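Local coordinates for siderophore periplasmic binding protein (Thermobifida fusca, PDB 5DH0) that probably binds an iron-loaded siderophore, such as fuscachelin, outside the cell membrane and passes it on for import, at residues F50-V55 with T71-E76; L144-L149 with A163-F168. All coordinates share one frame; numbering follows the deposited sequence.

Contact 1 of 2, residues F50-V55 with T71-E76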
# COMPACT_ATOMS: atom_id res chain seq x y z
N PHE A 50 -9.34 8.06 32.72
CA PHE A 50 -10.39 7.39 31.94
C PHE A 50 -11.74 7.39 32.65
O PHE A 50 -12.73 6.95 32.07
CB PHE A 50 -9.99 5.95 31.57
CG PHE A 50 -8.70 5.88 30.81
CD1 PHE A 50 -8.62 6.41 29.53
CD2 PHE A 50 -7.56 5.34 31.39
CE1 PHE A 50 -7.42 6.39 28.82
CE2 PHE A 50 -6.37 5.31 30.69
CZ PHE A 50 -6.29 5.84 29.41
N GLY A 51 -11.78 7.90 33.88
CA GLY A 51 -13.04 8.02 34.59
C GLY A 51 -13.84 9.24 34.17
O GLY A 51 -15.07 9.24 34.25
N THR A 52 -13.16 10.29 33.71
CA THR A 52 -13.83 11.55 33.37
C THR A 52 -14.86 11.37 32.26
O THR A 52 -15.98 11.88 32.35
CB THR A 52 -12.82 12.62 32.92
OG1 THR A 52 -11.81 12.78 33.91
CG2 THR A 52 -13.55 13.94 32.70
N GLU A 53 -14.48 10.64 31.21
CA GLU A 53 -15.38 10.35 30.08
C GLU A 53 -16.62 9.59 30.56
O GLU A 53 -17.72 9.76 30.02
CB GLU A 53 -14.65 9.55 29.00
CG GLU A 53 -13.54 10.35 28.26
CD GLU A 53 -12.29 10.63 29.12
OE1 GLU A 53 -12.19 10.13 30.28
OE2 GLU A 53 -11.41 11.38 28.65
N VAL A 54 -16.43 8.77 31.58
CA VAL A 54 -17.54 7.97 32.10
C VAL A 54 -18.56 8.82 32.85
O VAL A 54 -19.77 8.71 32.59
CB VAL A 54 -17.02 6.86 33.02
CG1 VAL A 54 -18.17 6.13 33.73
CG2 VAL A 54 -16.19 5.88 32.20
N VAL A 55 -18.10 9.67 33.77
CA VAL A 55 -19.02 10.48 34.54
C VAL A 55 -19.70 11.53 33.65
O VAL A 55 -20.89 11.82 33.81
CB VAL A 55 -18.34 11.17 35.78
CG1 VAL A 55 -17.95 10.12 36.81
CG2 VAL A 55 -17.13 12.03 35.37
N THR A 71 -8.04 19.28 25.22
CA THR A 71 -8.14 18.62 23.92
C THR A 71 -9.09 17.41 23.90
O THR A 71 -9.65 17.09 22.86
CB THR A 71 -6.73 18.20 23.43
OG1 THR A 71 -6.02 17.55 24.49
CG2 THR A 71 -5.93 19.43 23.00
N LEU A 72 -9.32 16.76 25.05
CA LEU A 72 -10.23 15.60 25.12
C LEU A 72 -11.73 15.94 25.26
O LEU A 72 -12.58 15.03 25.26
CB LEU A 72 -9.85 14.70 26.30
CG LEU A 72 -8.46 14.05 26.34
CD1 LEU A 72 -8.21 13.41 27.70
CD2 LEU A 72 -8.34 13.03 25.25
N TYR A 73 -12.06 17.22 25.40
CA TYR A 73 -13.44 17.59 25.75
C TYR A 73 -13.97 18.75 24.94
O TYR A 73 -13.19 19.48 24.32
CB TYR A 73 -13.54 17.93 27.25
CG TYR A 73 -12.94 16.85 28.11
CD1 TYR A 73 -13.58 15.61 28.25
CD2 TYR A 73 -11.73 17.04 28.77
CE1 TYR A 73 -13.02 14.61 29.02
CE2 TYR A 73 -11.17 16.05 29.55
CZ TYR A 73 -11.82 14.84 29.67
OH TYR A 73 -11.26 13.85 30.44
N THR A 74 -15.29 18.92 24.95
CA THR A 74 -15.91 20.10 24.32
C THR A 74 -15.48 21.30 25.15
O THR A 74 -15.09 21.15 26.31
CB THR A 74 -17.46 20.02 24.25
OG1 THR A 74 -18.01 20.14 25.57
CG2 THR A 74 -17.94 18.72 23.59
N ALA A 75 -15.55 22.48 24.56
CA ALA A 75 -15.20 23.71 25.28
C ALA A 75 -16.03 23.86 26.55
O ALA A 75 -15.50 24.16 27.61
CB ALA A 75 -15.40 24.92 24.40
N GLU A 76 -17.33 23.61 26.44
CA GLU A 76 -18.23 23.76 27.57
C GLU A 76 -17.94 22.71 28.65
O GLU A 76 -17.98 23.02 29.84
CB GLU A 76 -19.70 23.67 27.13
CG GLU A 76 -20.67 23.78 28.32
CD GLU A 76 -21.77 24.83 28.11
OE1 GLU A 76 -22.78 24.49 27.46
OE2 GLU A 76 -21.62 25.98 28.60
O HOH W 1 -12.06 12.14 25.71
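The phenol end of Tyr-73 pushes between Thr-52 and Glu-53 of helix 52-57. Its OH lies 3.2 Å from Thr-52 CB, and the Thr-52 CG2 methyl reaches to 3.6 Å from Tyr-73 CZ. Thr-52 has CG2 anti to the backbone N, with OG1 beside that N at chi1 -54°, which turns the methyl to the tyrosine; a threonine suits the spot because its branched CB gives a short, stiff apolar surface. Glu-53 crosses the tyrosine at about a right angle, its carboxylate tilted 35° from the ring plane, and Glu-53 OE2 stands 3.1 Å from Tyr-73 OH. A bend at chi2 (71°) brings this carboxylate to the phenol, where the CD1 methyl of Leu-72 also comes up to OE2. Both segments follow strands, 45-47 and 64-66, that are neighbours in the five-stranded parallel sheet, so helix 52-57 is the crossover of a beta-alpha-beta unit and the contact ties this helix to the loop after strand 64-66. Replacing Tyr-73 by an alanine would probably open a gap between Thr-52 and Glu-53 and leave the carboxylate with less to pack against. A water donates to Glu-53 OE2 at 3.1 Å and to Leu-72 O at 3.0 Å, bridging the two segments. The same OE2 forms a salt bridge with Arg-290, which is likely to keep the buried acid ionised and to fix the rotation of its carboxylate. On the tyrosine's own side, Leu-72 CB sits over the centre of one ring face, 3.7 Å above the plane. Leu-81 of helix 75-81 touches both Thr-52 and Tyr-73, and Thr-74, the N-cap of that helix, directs OG1 to the backbone N of Glu-77.

Contact 2 of 2, residues L144-L149 with A163-F168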
# COMPACT_ATOMS: atom_id res chain seq x y z
N LEU A 144 -9.76 0.12 25.08
CA LEU A 144 -10.16 1.38 25.68
C LEU A 144 -11.67 1.53 25.82
O LEU A 144 -12.20 1.69 26.93
CB LEU A 144 -9.62 2.55 24.85
CG LEU A 144 -8.28 3.16 25.25
CD1 LEU A 144 -7.88 4.26 24.26
CD2 LEU A 144 -8.39 3.73 26.66
N ARG A 145 -12.38 1.48 24.69
CA ARG A 145 -13.81 1.75 24.71
C ARG A 145 -14.53 0.63 25.46
O ARG A 145 -15.62 0.85 26.01
CB ARG A 145 -14.35 1.94 23.29
CG ARG A 145 -14.12 0.78 22.34
CD ARG A 145 -14.57 1.16 20.92
NE ARG A 145 -14.24 0.13 19.94
CZ ARG A 145 -13.13 0.13 19.21
NH1 ARG A 145 -12.25 1.11 19.32
NH2 ARG A 145 -12.92 -0.86 18.35
N ASN A 146 -13.91 -0.55 25.53
CA ASN A 146 -14.49 -1.63 26.33
C ASN A 146 -14.25 -1.46 27.84
O ASN A 146 -15.09 -1.84 28.66
CB ASN A 146 -13.97 -2.99 25.85
CG ASN A 146 -14.79 -3.55 24.69
OD1 ASN A 146 -15.98 -3.86 24.86
ND2 ASN A 146 -14.18 -3.67 23.50
N MET A 147 -13.12 -0.87 28.20
CA MET A 147 -12.85 -0.57 29.61
C MET A 147 -13.80 0.52 30.13
O MET A 147 -14.30 0.43 31.25
CB MET A 147 -11.38 -0.15 29.79
CG MET A 147 -11.03 0.37 31.18
SD MET A 147 -11.14 2.19 31.28
CE MET A 147 -10.00 2.66 30.00
N THR A 148 -14.08 1.54 29.32
CA THR A 148 -14.95 2.60 29.80
C THR A 148 -16.40 2.13 29.79
O THR A 148 -17.23 2.67 30.52
CB THR A 148 -14.84 3.91 28.97
OG1 THR A 148 -15.06 3.63 27.59
CG2 THR A 148 -13.49 4.56 29.16
N LEU A 149 -16.70 1.14 28.95
CA LEU A 149 -18.01 0.49 29.00
C LEU A 149 -18.22 -0.14 30.39
O LEU A 149 -19.30 -0.04 30.96
CB LEU A 149 -18.13 -0.57 27.90
CG LEU A 149 -19.31 -1.53 28.04
CD1 LEU A 149 -20.61 -0.77 27.83
CD2 LEU A 149 -19.22 -2.71 27.07
N ALA A 163 -25.99 0.44 24.69
CA ALA A 163 -26.64 0.87 23.46
C ALA A 163 -25.61 1.48 22.50
O ALA A 163 -25.70 1.29 21.27
CB ALA A 163 -27.76 1.84 23.76
N GLU A 164 -24.62 2.21 23.03
CA GLU A 164 -23.58 2.74 22.16
C GLU A 164 -22.76 1.61 21.53
O GLU A 164 -22.43 1.66 20.34
CB GLU A 164 -22.65 3.70 22.91
CG GLU A 164 -23.27 5.07 23.22
CD GLU A 164 -23.55 5.92 21.97
OE1 GLU A 164 -22.97 5.65 20.90
OE2 GLU A 164 -24.36 6.87 22.07
N GLN A 165 -22.43 0.59 22.32
CA GLN A 165 -21.63 -0.53 21.81
C GLN A 165 -22.35 -1.25 20.67
O GLN A 165 -21.75 -1.59 19.64
CB GLN A 165 -21.29 -1.51 22.91
CG GLN A 165 -20.59 -2.76 22.42
CD GLN A 165 -20.33 -3.76 23.52
OE1 GLN A 165 -21.24 -4.14 24.25
NE2 GLN A 165 -19.08 -4.17 23.65
N GLN A 166 -23.65 -1.47 20.84
CA GLN A 166 -24.46 -2.05 19.78
C GLN A 166 -24.53 -1.15 18.55
O GLN A 166 -24.42 -1.61 17.40
CB GLN A 166 -25.87 -2.33 20.27
CG GLN A 166 -25.92 -3.36 21.36
CD GLN A 166 -27.34 -3.66 21.77
OE1 GLN A 166 -28.19 -4.01 20.93
NE2 GLN A 166 -27.63 -3.50 23.07
N ARG A 167 -24.72 0.15 18.78
CA ARG A 167 -24.87 1.05 17.65
C ARG A 167 -23.60 1.12 16.80
O ARG A 167 -23.67 1.24 15.57
CB ARG A 167 -25.27 2.43 18.13
CG ARG A 167 -25.49 3.39 17.01
CD ARG A 167 -25.56 4.83 17.52
NE ARG A 167 -25.33 5.75 16.40
CZ ARG A 167 -24.59 6.85 16.47
NH1 ARG A 167 -24.01 7.20 17.62
NH2 ARG A 167 -24.43 7.61 15.39
N PHE A 168 -22.44 1.02 17.46
CA PHE A 168 -21.14 1.03 16.78
C PHE A 168 -20.97 -0.21 15.90
O PHE A 168 -20.58 -0.10 14.73
CB PHE A 168 -19.99 1.10 17.81
CG PHE A 168 -18.61 0.97 17.21
CD1 PHE A 168 -17.96 2.07 16.66
CD2 PHE A 168 -17.93 -0.24 17.23
CE1 PHE A 168 -16.68 1.95 16.12
CE2 PHE A 168 -16.64 -0.35 16.68
CZ PHE A 168 -16.03 0.74 16.13
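Arg-145 and Phe-168 meet on the buried flank of two nearly antiparallel helices, whose short segments run at 153° to one another. Phe-168 CZ lies over one guanidinium face, offset toward its rim, with Arg-145 NE 4.1 Å from Phe-168 CE2; the two planes are turned 45° apart. Arginine suits the place because its flat head offers a face to the ring while NH2 holds a salt bridge with Glu-209. Its CG stands between the backbone N and the carbonyl carbon, from where the extended chain carries the guanidinium across to the ring. Leu-149, also buried, sets a compact methyl, CD2, 3.7 Å from Gln-165 NE2.

Asn-146 and Gln-165, by contrast, are partly exposed. Glutamine is long enough to reach across axes 11.4 Å apart and keeps a polar end at this side. Asn-146 OD1 and Gln-165 NE2 are 3.3 Å apart, but the angle is too poor for a hydrogen bond, and the amide planes lie 61° apart. Each instead has a weak bond with the Tyr-292 hydroxyl, while Asn-146 ND2 bonds to the Ser-142 carbonyl.

Helix 158-178 runs between the lobes, as does the long interdomain helix of related siderophore-binding proteins, and here packs on helix 142-154, with Leu-299 of helix 292-307 against Phe-168 and strand 132-137 touching Leu-144 and Met-147.

From the N terminus, contact 1 closes first: the chain leaves strand 45-47, runs through helix 52-57 and strand 64-66, and returns at 71-76. Contact 2 follows in series, neither nested nor crossed, and closes a helical hairpin, helix 142-154 packed on helix 158-178. Though their centres are about 16 Å apart, they touch. Phe-50 CG packs 3.6 Å from Met-147 CE, Phe-50 also meets Leu-144, and Val-54 CG2 lies against the carbonyl of Thr-148. Helix 142-154 thus lies between segment 50-55 and helix 158-178. The loop at Arg-290 reaches a segment of each contact, in 144-149 through its carbonyl, which accepts a hydrogen bond from Thr-148 OG1.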